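Local coordinates for uncharacterized protein (Trypanosoma brucei, PDB 2Q0X) that is of unknown function but adopts the alpha/beta-hydrolase fold and is probably a component of the trypanosome paraflagellar rod, at residues 45-50 and 75-80; 88-93 and 119-124; 50-55 and 70-75; 182-187 and 271-276. All blocks are in the same frame, centred on the assembly; numbering follows the deposited sequence.

Contact 1: residues 45-50 and 75-80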
loop_
_atom_site.group_PDB
_atom_site.type_symbol
_atom_site.label_atom_id
_atom_site.label_comp_id
_atom_site.label_asym_id
_atom_site.label_seq_id
_atom_site.Cartn_x
_atom_site.Cartn_y
_atom_site.Cartn_z
ATOM N N GLY A 45 5.028 9.446 -3.451
ATOM C CA GLY A 45 3.865 10.278 -3.198
ATOM C C GLY A 45 3.503 10.379 -1.743
ATOM O O GLY A 45 4.290 10.026 -0.838
ATOM N N GLY A 46 2.290 10.878 -1.536
ATOM C CA GLY A 46 1.700 10.942 -0.246
ATOM C C GLY A 46 1.389 9.561 0.300
ATOM O O GLY A 46 1.414 8.554 -0.419
ATOM N N GLN A 47 1.069 9.535 1.580
ATOM C CA GLN A 47 0.809 8.282 2.279
ATOM C C GLN A 47 -0.455 7.580 1.788
ATOM O O GLN A 47 -0.526 6.361 1.846
ATOM C CB GLN A 47 0.741 8.515 3.783
ATOM C CG GLN A 47 2.084 8.775 4.425
ATOM C CD GLN A 47 1.964 9.175 5.895
ATOM O OE1 GLN A 47 1.614 10.313 6.215
ATOM N NE2 GLN A 47 2.279 8.248 6.790
ATOM N N THR A 48 -1.419 8.353 1.285
ATOM C CA THR A 48 -2.661 7.829 0.748
ATOM C C THR A 48 -2.659 7.737 -0.765
ATOM O O THR A 48 -3.700 7.495 -1.370
ATOM C CB THR A 48 -3.874 8.697 1.183
ATOM O OG1 THR A 48 -3.759 10.009 0.623
ATOM C CG2 THR A 48 -3.945 8.794 2.705
ATOM N N GLU A 49 -1.506 7.943 -1.385
ATOM C CA GLU A 49 -1.358 7.780 -2.818
ATOM C C GLU A 49 -0.819 6.377 -3.122
ATOM O O GLU A 49 0.174 5.939 -2.537
ATOM C CB GLU A 49 -0.440 8.863 -3.406
ATOM C CG GLU A 49 -1.097 10.240 -3.416
ATOM C CD GLU A 49 -0.247 11.324 -4.086
ATOM O OE1 GLU A 49 0.953 11.453 -3.771
ATOM O OE2 GLU A 49 -0.795 12.083 -4.920
ATOM N N SER A 50 -1.483 5.704 -4.053
ATOM C CA SER A 50 -1.154 4.356 -4.483
ATOM C C SER A 50 -0.266 4.368 -5.705
ATOM O O SER A 50 -0.107 5.403 -6.359
ATOM C CB SER A 50 -2.469 3.633 -4.854
ATOM O OG SER A 50 -3.047 4.151 -6.084
ATOM N N VAL A 75 5.438 4.638 -0.611
ATOM C CA VAL A 75 6.001 5.070 0.679
ATOM C C VAL A 75 5.612 4.080 1.777
ATOM O O VAL A 75 4.434 3.858 1.990
ATOM C CB VAL A 75 5.458 6.471 1.102
ATOM C CG1 VAL A 75 6.156 6.956 2.355
ATOM C CG2 VAL A 75 5.680 7.455 0.052
ATOM N N PRO A 76 6.608 3.494 2.483
ATOM C CA PRO A 76 6.341 2.496 3.534
ATOM C C PRO A 76 5.404 2.974 4.655
ATOM O O PRO A 76 4.622 2.187 5.184
ATOM C CB PRO A 76 7.730 2.219 4.113
ATOM C CG PRO A 76 8.680 2.614 3.043
ATOM C CD PRO A 76 8.049 3.722 2.288
ATOM N N SER A 77 5.527 4.250 5.018
ATOM C CA SER A 77 4.696 4.872 6.032
ATOM C C SER A 77 3.253 5.065 5.573
ATOM O O SER A 77 2.412 5.455 6.368
ATOM C CB SER A 77 5.285 6.229 6.443
ATOM O OG SER A 77 5.266 7.116 5.345
ATOM N N GLY A 78 2.976 4.809 4.298
ATOM C CA GLY A 78 1.613 4.765 3.797
ATOM C C GLY A 78 0.871 3.518 4.264
ATOM O O GLY A 78 -0.341 3.462 4.167
ATOM N N LYS A 79 1.596 2.527 4.777
ATOM C CA LYS A 79 0.999 1.277 5.212
ATOM C C LYS A 79 0.841 1.197 6.727
ATOM O O LYS A 79 1.654 1.744 7.492
ATOM C CB LYS A 79 1.831 0.095 4.699
ATOM C CG LYS A 79 1.802 -0.042 3.175
ATOM C CD LYS A 79 1.701 -1.500 2.700
ATOM C CE LYS A 79 0.344 -2.121 3.002
ATOM N NZ LYS A 79 0.229 -3.512 2.480
ATOM N N ILE A 80 -0.226 0.524 7.147
ATOM C CA ILE A 80 -0.370 0.085 8.532
ATOM C C ILE A 80 0.856 -0.774 8.891
ATOM O O ILE A 80 1.426 -1.452 8.024
ATOM C CB ILE A 80 -1.727 -0.684 8.754
ATOM C CG1 ILE A 80 -2.858 0.300 9.089
ATOM C CG2 ILE A 80 -1.628 -1.726 9.897
ATOM C CD1 ILE A 80 -3.474 0.961 7.934
HETATM O O HOH W 1 4.679 6.486 -2.899
#
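Q47 reaches across to S77 and G78 where two loops leave the C-terminal ends of the neighbouring parallel strands 40-44 and 69-73 of an alpha/beta-hydrolase fold. The loop corresponding to 45-50 in enzymes of this fold usually contributes to the oxyanion hole; here that role is unproven. The tight part is buried. Backbone meets backbone as Q47 O packs 3.3 Å from G78 CA, while the extended Q47 side chain runs past S77 and donates NE2 to S77 O (2.8 Å, 155°). That donor stands above the carbonyl plane of S77, though S77 O lies close to the Q47 amide plane. T188 OG1 also bonds NE2. S77 OG bonds R191 and lies implausibly close to D90 OD2, where a hydrogen bond is probable but its length doubtful. On the looser, partly exposed side the CB atoms of T48 and K79 point away from the opposite loop; T48 packs on I80 of the second subunit, whose K79 makes weak bonds to Q47 O and E49 O. Where the strands part, a water accepts from both G45 N and V75 N. Beside it V75, with CG2 anti to its carbonyl carbon, sets that methyl 3.1 Å from G45 O.

Contact 2: residues 88-93 and 119-124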
loop_
_atom_site.group_PDB
_atom_site.type_symbol
_atom_site.label_atom_id
_atom_site.label_comp_id
_atom_site.label_asym_id
_atom_site.label_seq_id
_atom_site.Cartn_x
_atom_site.Cartn_y
_atom_site.Cartn_z
ATOM N N ALA A 88 12.518 10.855 7.880
ATOM C CA ALA A 88 13.927 10.515 7.667
ATOM C C ALA A 88 14.098 9.034 7.302
ATOM O O ALA A 88 14.949 8.685 6.486
ATOM C CB ALA A 88 14.776 10.875 8.911
ATOM N N HIS A 89 13.285 8.169 7.912
ATOM C CA HIS A 89 13.370 6.735 7.652
ATOM C C HIS A 89 12.738 6.349 6.323
ATOM O O HIS A 89 13.297 5.529 5.615
ATOM C CB HIS A 89 12.779 5.941 8.810
ATOM C CG HIS A 89 13.608 6.002 10.059
ATOM N ND1 HIS A 89 13.743 7.155 10.801
ATOM C CD2 HIS A 89 14.336 5.054 10.698
ATOM C CE1 HIS A 89 14.529 6.918 11.839
ATOM N NE2 HIS A 89 14.900 5.650 11.801
ATOM N N ASP A 90 11.591 6.939 5.983
ATOM C CA ASP A 90 11.014 6.809 4.642
ATOM C C ASP A 90 12.039 7.203 3.564
ATOM O O ASP A 90 12.219 6.474 2.592
ATOM C CB ASP A 90 9.785 7.725 4.477
ATOM C CG ASP A 90 8.451 7.046 4.827
ATOM O OD1 ASP A 90 8.360 5.815 5.011
ATOM O OD2 ASP A 90 7.451 7.797 4.891
ATOM N N ALA A 91 12.664 8.376 3.753
ATOM C CA ALA A 91 13.727 8.895 2.879
ATOM C C ALA A 91 14.857 7.900 2.700
ATOM O O ALA A 91 15.284 7.633 1.579
ATOM C CB ALA A 91 14.300 10.200 3.454
ATOM N N GLU A 92 15.316 7.362 3.820
ATOM C CA GLU A 92 16.339 6.336 3.838
ATOM C C GLU A 92 15.954 5.100 3.024
ATOM O O GLU A 92 16.758 4.605 2.247
ATOM C CB GLU A 92 16.670 5.944 5.279
ATOM C CG GLU A 92 17.791 4.936 5.371
ATOM C CD GLU A 92 18.333 4.786 6.767
ATOM O OE1 GLU A 92 17.527 4.828 7.737
ATOM O OE2 GLU A 92 19.568 4.595 6.891
ATOM N N ASP A 93 14.731 4.603 3.213
ATOM C CA ASP A 93 14.197 3.509 2.391
ATOM C C ASP A 93 14.193 3.846 0.903
ATOM O O ASP A 93 14.567 3.019 0.082
ATOM C CB ASP A 93 12.764 3.157 2.815
ATOM C CG ASP A 93 12.688 2.626 4.218
ATOM O OD1 ASP A 93 13.702 2.136 4.724
ATOM O OD2 ASP A 93 11.612 2.723 4.819
ATOM N N THR A 119 7.083 14.995 -1.217
ATOM C CA THR A 119 8.059 16.042 -1.280
ATOM C C THR A 119 8.882 16.197 0.001
ATOM O O THR A 119 10.039 16.623 -0.060
ATOM C CB THR A 119 7.459 17.412 -1.688
ATOM O OG1 THR A 119 6.625 17.891 -0.649
ATOM C CG2 THR A 119 6.681 17.340 -2.960
ATOM N N GLN A 120 8.276 15.895 1.152
ATOM C CA GLN A 120 8.997 15.872 2.423
ATOM C C GLN A 120 10.213 14.957 2.373
ATOM O O GLN A 120 11.263 15.243 2.984
ATOM C CB GLN A 120 8.089 15.349 3.525
ATOM C CG GLN A 120 8.672 15.506 4.941
ATOM C CD GLN A 120 7.730 15.099 6.027
ATOM O OE1 GLN A 120 6.873 14.243 5.828
ATOM N NE2 GLN A 120 7.900 15.690 7.218
ATOM N N LEU A 121 10.041 13.817 1.705
ATOM C CA LEU A 121 11.098 12.838 1.591
ATOM C C LEU A 121 12.207 13.326 0.667
ATOM O O LEU A 121 13.365 13.025 0.888
ATOM C CB LEU A 121 10.539 11.500 1.100
ATOM C CG LEU A 121 9.362 10.913 1.900
ATOM C CD1 LEU A 121 9.155 9.454 1.500
ATOM C CD2 LEU A 121 9.562 11.049 3.405
ATOM N N VAL A 122 11.849 14.078 -0.369
ATOM C CA VAL A 122 12.822 14.510 -1.340
ATOM C C VAL A 122 13.811 15.496 -0.717
ATOM O O VAL A 122 15.004 15.387 -0.981
ATOM C CB VAL A 122 12.153 15.072 -2.620
ATOM C CG1 VAL A 122 13.181 15.771 -3.540
ATOM C CG2 VAL A 122 11.437 13.951 -3.371
ATOM N N PHE A 123 13.333 16.427 0.121
ATOM C CA PHE A 123 14.223 17.417 0.728
ATOM C C PHE A 123 15.212 16.745 1.669
ATOM O O PHE A 123 16.411 17.063 1.659
ATOM C CB PHE A 123 13.452 18.539 1.444
ATOM C CG PHE A 123 12.748 19.487 0.499
ATOM C CD1 PHE A 123 13.479 20.365 -0.289
ATOM C CD2 PHE A 123 11.355 19.482 0.380
ATOM C CE1 PHE A 123 12.846 21.234 -1.162
ATOM C CE2 PHE A 123 10.719 20.351 -0.492
ATOM C CZ PHE A 123 11.462 21.229 -1.260
ATOM N N GLU A 124 14.700 15.792 2.448
ATOM C CA GLU A 124 15.502 14.950 3.331
ATOM C C GLU A 124 16.515 14.096 2.561
ATOM O O GLU A 124 17.693 14.016 2.937
ATOM C CB GLU A 124 14.561 14.066 4.150
ATOM C CG GLU A 124 15.220 13.245 5.210
ATOM C CD GLU A 124 15.909 14.074 6.271
ATOM O OE1 GLU A 124 15.441 15.208 6.579
ATOM O OE2 GLU A 124 16.923 13.569 6.803
#
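L121 is the first residue of 119-124 to meet the other helix, and it does so with its fork: CD1 and CD2 each lie 3.5 Å from D90 CB, so the branched end straddles the base of the aspartate. Its CG stands beside its own backbone N (chi1 -54°), which carries both methyls to D90. The carboxylate above that CB is committed elsewhere, to a salt bridge with R191, a hydrogen bond with Q85 and a probable, suspiciously short one with S77; L121 therefore packs on the apolar part of a polar residue. The backbone of L121 takes part too, its O lying 3.9 Å from A91 CB. The two CA atoms of A91 and L121 are only 4.9 Å apart, a closeness that the small side chain of A91 permits.

One turn further on, E124 completes the contact. Its CG is anti to the backbone N, and the chain then bends at chi2 (62°), laying CG 3.6 Å from A91 CB and 3.9 Å from A88 CA. A91 thus sits against both L121 and E124. The carboxylate passes beside A88, with OE2 4.0 Å from A88 CB, and makes weak hydrogen bonds to H87 and N128.

The axes of these short segments approach to 8.6 Å and cross at -75°, so the helices meet steeply. Helix 119-128 follows strand 110-115 through a turn containing S116, an arrangement consistent with the nucleophile elbow of alpha/beta hydrolases.

Contact 3: residues 50-55 and 70-75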
loop_
_atom_site.group_PDB
_atom_site.type_symbol
_atom_site.label_atom_id
_atom_site.label_comp_id
_atom_site.label_asym_id
_atom_site.label_seq_id
_atom_site.Cartn_x
_atom_site.Cartn_y
_atom_site.Cartn_z
ATOM N N SER A 50 -1.483 5.704 -4.053
ATOM C CA SER A 50 -1.154 4.356 -4.483
ATOM C C SER A 50 -0.266 4.368 -5.705
ATOM O O SER A 50 -0.107 5.403 -6.359
ATOM C CB SER A 50 -2.469 3.633 -4.854
ATOM O OG SER A 50 -3.047 4.151 -6.084
ATOM N N LEU A 51 0.284 3.209 -6.041
ATOM C CA LEU A 51 0.866 3.013 -7.353
ATOM C C LEU A 51 -0.141 3.489 -8.388
ATOM O O LEU A 51 -1.344 3.262 -8.221
ATOM C CB LEU A 51 1.181 1.533 -7.614
ATOM C CG LEU A 51 2.301 0.848 -6.833
ATOM C CD1 LEU A 51 2.428 -0.620 -7.284
ATOM C CD2 LEU A 51 3.633 1.642 -6.923
ATOM N N LEU A 52 0.351 4.147 -9.431
ATOM C CA LEU A 52 -0.494 4.749 -10.482
ATOM C C LEU A 52 -1.563 5.688 -9.913
ATOM O O LEU A 52 -2.698 5.719 -10.389
ATOM C CB LEU A 52 -1.145 3.672 -11.384
ATOM C CG LEU A 52 -0.268 2.880 -12.358
ATOM C CD1 LEU A 52 -1.135 1.767 -13.026
ATOM C CD2 LEU A 52 0.386 3.775 -13.395
ATOM N N SER A 53 -1.176 6.470 -8.907
ATOM C CA SER A 53 -2.091 7.418 -8.247
ATOM C C SER A 53 -2.747 8.360 -9.251
ATOM O O SER A 53 -3.915 8.720 -9.106
ATOM C CB SER A 53 -1.336 8.267 -7.216
ATOM O OG SER A 53 -2.250 9.003 -6.410
ATOM N N PHE A 54 -1.968 8.781 -10.243
ATOM C CA PHE A 54 -2.475 9.603 -11.325
ATOM C C PHE A 54 -2.611 8.763 -12.571
ATOM O O PHE A 54 -1.651 8.128 -12.997
ATOM C CB PHE A 54 -1.550 10.791 -11.581
ATOM C CG PHE A 54 -1.517 11.747 -10.446
ATOM C CD1 PHE A 54 -2.311 12.882 -10.451
ATOM C CD2 PHE A 54 -0.734 11.477 -9.328
ATOM C CE1 PHE A 54 -2.307 13.753 -9.378
ATOM C CE2 PHE A 54 -0.711 12.341 -8.252
ATOM C CZ PHE A 54 -1.507 13.485 -8.279
ATOM N N ASP A 55 -3.814 8.765 -13.136
ATOM C CA ASP A 55 -4.095 8.076 -14.378
ATOM C C ASP A 55 -3.097 8.515 -15.447
ATOM O O ASP A 55 -2.587 7.666 -16.179
ATOM C CB ASP A 55 -5.565 8.319 -14.839
ATOM C CG ASP A 55 -6.597 7.544 -14.002
ATOM O OD1 ASP A 55 -6.202 6.780 -13.098
ATOM O OD2 ASP A 55 -7.815 7.701 -14.245
ATOM N N PHE A 70 10.165 4.793 -16.088
ATOM C CA PHE A 70 9.259 5.354 -15.095
ATOM C C PHE A 70 9.117 4.323 -13.975
ATOM O O PHE A 70 8.694 3.201 -14.219
ATOM C CB PHE A 70 7.886 5.708 -15.706
ATOM C CG PHE A 70 7.025 6.568 -14.802
ATOM C CD1 PHE A 70 5.867 6.058 -14.214
ATOM C CD2 PHE A 70 7.392 7.874 -14.511
ATOM C CE1 PHE A 70 5.080 6.827 -13.373
ATOM C CE2 PHE A 70 6.616 8.646 -13.657
ATOM C CZ PHE A 70 5.451 8.106 -13.077
ATOM N N VAL A 71 9.542 4.707 -12.767
ATOM C CA VAL A 71 9.539 3.822 -11.617
ATOM C C VAL A 71 8.699 4.445 -10.514
ATOM O O VAL A 71 8.790 5.647 -10.282
ATOM C CB VAL A 71 10.958 3.579 -11.064
ATOM C CG1 VAL A 71 10.912 2.656 -9.833
ATOM C CG2 VAL A 71 11.887 2.987 -12.154
ATOM N N GLN A 72 7.906 3.592 -9.846
ATOM C CA GLN A 72 6.988 3.973 -8.774
ATOM C C GLN A 72 7.200 3.105 -7.561
ATOM O O GLN A 72 7.323 1.897 -7.681
ATOM C CB GLN A 72 5.557 3.779 -9.242
ATOM C CG GLN A 72 5.167 4.691 -10.354
ATOM C CD GLN A 72 3.788 4.366 -10.895
ATOM O OE1 GLN A 72 2.771 4.740 -10.302
ATOM N NE2 GLN A 72 3.747 3.641 -12.013
ATOM N N VAL A 73 7.236 3.728 -6.393
ATOM C CA VAL A 73 7.383 3.019 -5.124
ATOM C C VAL A 73 6.282 3.539 -4.231
ATOM O O VAL A 73 5.944 4.726 -4.276
ATOM C CB VAL A 73 8.802 3.241 -4.467
ATOM C CG1 VAL A 73 9.053 4.700 -4.106
ATOM C CG2 VAL A 73 9.020 2.345 -3.220
ATOM N N GLU A 74 5.717 2.661 -3.413
ATOM C CA GLU A 74 4.807 3.117 -2.369
ATOM C C GLU A 74 5.576 3.411 -1.097
ATOM O O GLU A 74 6.279 2.551 -0.584
ATOM C CB GLU A 74 3.683 2.105 -2.142
ATOM C CG GLU A 74 2.630 2.190 -3.238
ATOM C CD GLU A 74 1.587 1.069 -3.175
ATOM O OE1 GLU A 74 0.525 1.234 -3.856
ATOM O OE2 GLU A 74 1.848 0.044 -2.456
ATOM N N VAL A 75 5.438 4.638 -0.611
ATOM C CA VAL A 75 6.001 5.070 0.679
ATOM C C VAL A 75 5.612 4.080 1.777
ATOM O O VAL A 75 4.434 3.858 1.990
ATOM C CB VAL A 75 5.458 6.471 1.102
ATOM C CG1 VAL A 75 6.156 6.956 2.355
ATOM C CG2 VAL A 75 5.680 7.455 0.052
#
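L51 and E74 have the nearest backbones, CA to CA 6.4 Å, too far for strand pairing; instead the type II turn from S50 to S53 presents two successive N-H groups to side chains of 70-75. E74 takes the first: L51 N donates to OE1 at 3.0 Å and 169°, nearly straight and on the anti lone pair of that oxygen. Q72 takes the second through its amide oxygen, with L52 N 2.6 Å from OE1 and tilted 22° from the carbonyl plane. Both acceptor chains run extended from the 70-75 backbone. This is the loop of a beta-alpha-beta crossover: strand 40-44 leads through it into helix 57-64 and back to the parallel neighbour, strand 69-73. The leucines fill in around the bonds. L51 lies across E74, with L51 CG 3.5 Å from E74 OE1. Its CD2 leans against Q72 CB (3.7 Å). L52 crosses Q72 at about a right angle and rests CD2 3.6 Å from NE2. S50 OG donates to L51 O within the turn. L17 of the second subunit packs on both leucines, and E74 OE2 lies close to E74 OE2 of that subunit, a pairing that may favour a proton shared or held there.

Contact 4: residues 182-187 and 271-276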
loop_
_atom_site.group_PDB
_atom_site.type_symbol
_atom_site.label_atom_id
_atom_site.label_comp_id
_atom_site.label_asym_id
_atom_site.label_seq_id
_atom_site.Cartn_x
_atom_site.Cartn_y
_atom_site.Cartn_z
ATOM N N HIS A 182 -6.097 19.609 12.612
ATOM C CA HIS A 182 -4.829 20.333 12.619
ATOM C C HIS A 182 -4.036 20.284 11.306
ATOM O O HIS A 182 -3.086 21.040 11.143
ATOM C CB HIS A 182 -3.976 19.847 13.795
ATOM C CG HIS A 182 -4.470 20.335 15.122
ATOM N ND1 HIS A 182 -5.047 19.503 16.056
ATOM C CD2 HIS A 182 -4.507 21.581 15.653
ATOM C CE1 HIS A 182 -5.395 20.210 17.118
ATOM N NE2 HIS A 182 -5.078 21.475 16.898
ATOM N N TYR A 183 -4.407 19.410 10.374
ATOM C CA TYR A 183 -3.798 19.419 9.036
ATOM C C TYR A 183 -4.847 19.041 8.013
ATOM O O TYR A 183 -5.867 18.479 8.383
ATOM C CB TYR A 183 -2.594 18.460 8.960
ATOM C CG TYR A 183 -1.559 18.859 7.917
ATOM C CD1 TYR A 183 -0.872 20.053 8.025
ATOM C CD2 TYR A 183 -1.297 18.050 6.825
ATOM C CE1 TYR A 183 0.068 20.426 7.084
ATOM C CE2 TYR A 183 -0.366 18.406 5.876
ATOM C CZ TYR A 183 0.319 19.598 6.005
ATOM O OH TYR A 183 1.252 19.959 5.064
ATOM N N ASP A 184 -4.606 19.358 6.740
ATOM C CA ASP A 184 -5.594 19.101 5.676
ATOM C C ASP A 184 -5.364 17.795 4.908
ATOM O O ASP A 184 -6.225 16.936 4.871
ATOM C CB ASP A 184 -5.699 20.292 4.702
ATOM C CG ASP A 184 -4.352 20.852 4.284
ATOM O OD1 ASP A 184 -3.317 20.265 4.639
ATOM O OD2 ASP A 184 -4.333 21.893 3.602
ATOM N N ILE A 185 -4.200 17.658 4.284
ATOM C CA ILE A 185 -3.860 16.459 3.540
ATOM C C ILE A 185 -3.708 15.313 4.553
ATOM O O ILE A 185 -3.209 15.546 5.656
ATOM C CB ILE A 185 -2.553 16.695 2.741
ATOM C CG1 ILE A 185 -2.799 17.731 1.628
ATOM C CG2 ILE A 185 -2.001 15.378 2.171
ATOM C CD1 ILE A 185 -1.531 18.256 1.005
ATOM N N PRO A 186 -4.170 14.088 4.210
ATOM C CA PRO A 186 -3.978 12.969 5.141
ATOM C C PRO A 186 -2.517 12.655 5.471
ATOM O O PRO A 186 -1.680 12.507 4.573
ATOM C CB PRO A 186 -4.653 11.793 4.434
ATOM C CG PRO A 186 -5.581 12.398 3.465
ATOM C CD PRO A 186 -4.931 13.674 3.017
ATOM N N ILE A 187 -2.222 12.567 6.763
ATOM C CA ILE A 187 -0.850 12.453 7.248
ATOM C C ILE A 187 -0.834 11.892 8.670
ATOM O O ILE A 187 -1.723 12.205 9.485
ATOM C CB ILE A 187 -0.133 13.836 7.199
ATOM C CG1 ILE A 187 1.359 13.705 7.535
ATOM C CG2 ILE A 187 -0.819 14.846 8.139
ATOM C CD1 ILE A 187 2.211 14.868 7.035
ATOM N N GLU A 271 -10.747 21.809 -1.178
ATOM C CA GLU A 271 -10.299 22.813 -0.227
ATOM C C GLU A 271 -9.433 22.192 0.867
ATOM O O GLU A 271 -9.167 22.827 1.881
ATOM C CB GLU A 271 -11.505 23.533 0.392
ATOM N N LEU A 272 -8.977 20.958 0.661
ATOM C CA LEU A 272 -8.051 20.299 1.599
ATOM C C LEU A 272 -6.722 19.975 0.912
ATOM O O LEU A 272 -5.980 19.087 1.338
ATOM C CB LEU A 272 -8.709 19.051 2.197
ATOM C CG LEU A 272 -9.934 19.345 3.076
ATOM C CD1 LEU A 272 -10.716 18.066 3.324
ATOM C CD2 LEU A 272 -9.563 20.003 4.402
ATOM N N ARG A 273 -6.443 20.726 -0.153
ATOM C CA ARG A 273 -5.173 20.672 -0.904
ATOM C C ARG A 273 -4.929 19.313 -1.558
ATOM O O ARG A 273 -3.787 18.879 -1.688
ATOM C CB ARG A 273 -3.989 21.090 -0.031
ATOM C CG ARG A 273 -4.013 22.563 0.327
ATOM C CD ARG A 273 -2.683 23.055 0.806
ATOM N NE ARG A 273 -2.208 22.320 1.974
ATOM C CZ ARG A 273 -1.008 21.758 2.079
ATOM N NH1 ARG A 273 -0.125 21.859 1.106
ATOM N NH2 ARG A 273 -0.682 21.100 3.178
ATOM N N ARG A 274 -6.018 18.673 -1.989
ATOM C CA ARG A 274 -5.959 17.413 -2.690
ATOM C C ARG A 274 -6.318 17.612 -4.163
ATOM O O ARG A 274 -7.237 18.336 -4.488
ATOM C CB ARG A 274 -6.921 16.430 -2.026
ATOM C CG ARG A 274 -6.637 16.254 -0.520
ATOM C CD ARG A 274 -6.468 14.796 -0.142
ATOM N NE ARG A 274 -7.657 14.260 0.517
ATOM C CZ ARG A 274 -7.899 12.966 0.717
ATOM N NH1 ARG A 274 -7.058 12.028 0.281
ATOM N NH2 ARG A 274 -9.005 12.608 1.347
ATOM N N VAL A 275 -5.569 16.981 -5.052
ATOM C CA VAL A 275 -5.873 17.051 -6.470
ATOM C C VAL A 275 -7.016 16.071 -6.761
ATOM O O VAL A 275 -6.917 14.869 -6.479
ATOM C CB VAL A 275 -4.615 16.775 -7.341
ATOM C CG1 VAL A 275 -4.970 16.684 -8.814
ATOM C CG2 VAL A 275 -3.591 17.860 -7.119
ATOM N N LEU A 276 -8.120 16.610 -7.267
ATOM C CA LEU A 276 -9.253 15.811 -7.699
ATOM C C LEU A 276 -9.071 15.403 -9.157
ATOM O O LEU A 276 -9.460 14.312 -9.559
ATOM C CB LEU A 276 -10.558 16.609 -7.551
ATOM C CG LEU A 276 -10.903 17.104 -6.142
ATOM C CD1 LEU A 276 -12.171 17.981 -6.172
ATOM C CD2 LEU A 276 -11.072 15.930 -5.172
HETATM O O HOH W 2 -6.818 23.534 3.529
#
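R273 grips the carboxylate of D184 side-on, with NE 2.7 Å from OD2 and NH2 3.1 Å from OD1. The NE bond is nearly in the guanidinium plane, whereas OD1 is tilted from it by 20° and uses its syn lone pair. The two flat groups are turned 36° against each other, so this salt bridge is twisted rather than coplanar. Over one face of the guanidinium lies I185, its CD1 3.7 Å from NH2. At the edge, NH2 also makes a weak bond to Y183 OH, whose ring stands almost perpendicular to the guanidinium; the stronger partner of that hydroxyl is E202.

Alongside, P186 CG sits over a face of the R274 guanidinium, 3.5 Å from NH1, and D184 CB packs against L272 O at 3.6 Å.

The next layer holds these groups in place. D184 CG sits between its backbone N and carbonyl carbon (chi1 45°), which brings OD1 over the centre of the Y183 ring and within 2.8 Å of I185 N. On the other oxygen a water links OD2 to E271 O. NH1 of R273 is held by V143 O and T199 OG1. Segment 182-187 belongs to the long insertion between strands 135-143 and 227-232, where many alpha/beta hydrolases carry a cap, and the contact ties it to the loop before strand 275-277.

With two arginine nitrogens, a backbone N-H and a water on its carboxylate, D184 is very likely ionised, and the charge of R273 is probably spread over its several acceptors.

How the contacts relate
From the N terminus, the chain leaves strand 40-44, and contact 1 closes a loop over helix 57-64 and strand 69-73. Contact 3 closes a shorter loop wholly within it; the two share S50 and V75. Contact 2 follows in series, joining helix 87-104 to helix 119-128, and meets contact 1 where P76 packs on D93. Contact 4 comes last, again in series, spanning the longest interval and tying the insertion after strand 135-143 to the loop before 275-277. No loops cross. Contact 4 borders contact 1 through T48 and P186, and contact 3 through F54 and V275. Contacts 1, 3 and 4 also reach the second subunit; contact 2 stays within the chain.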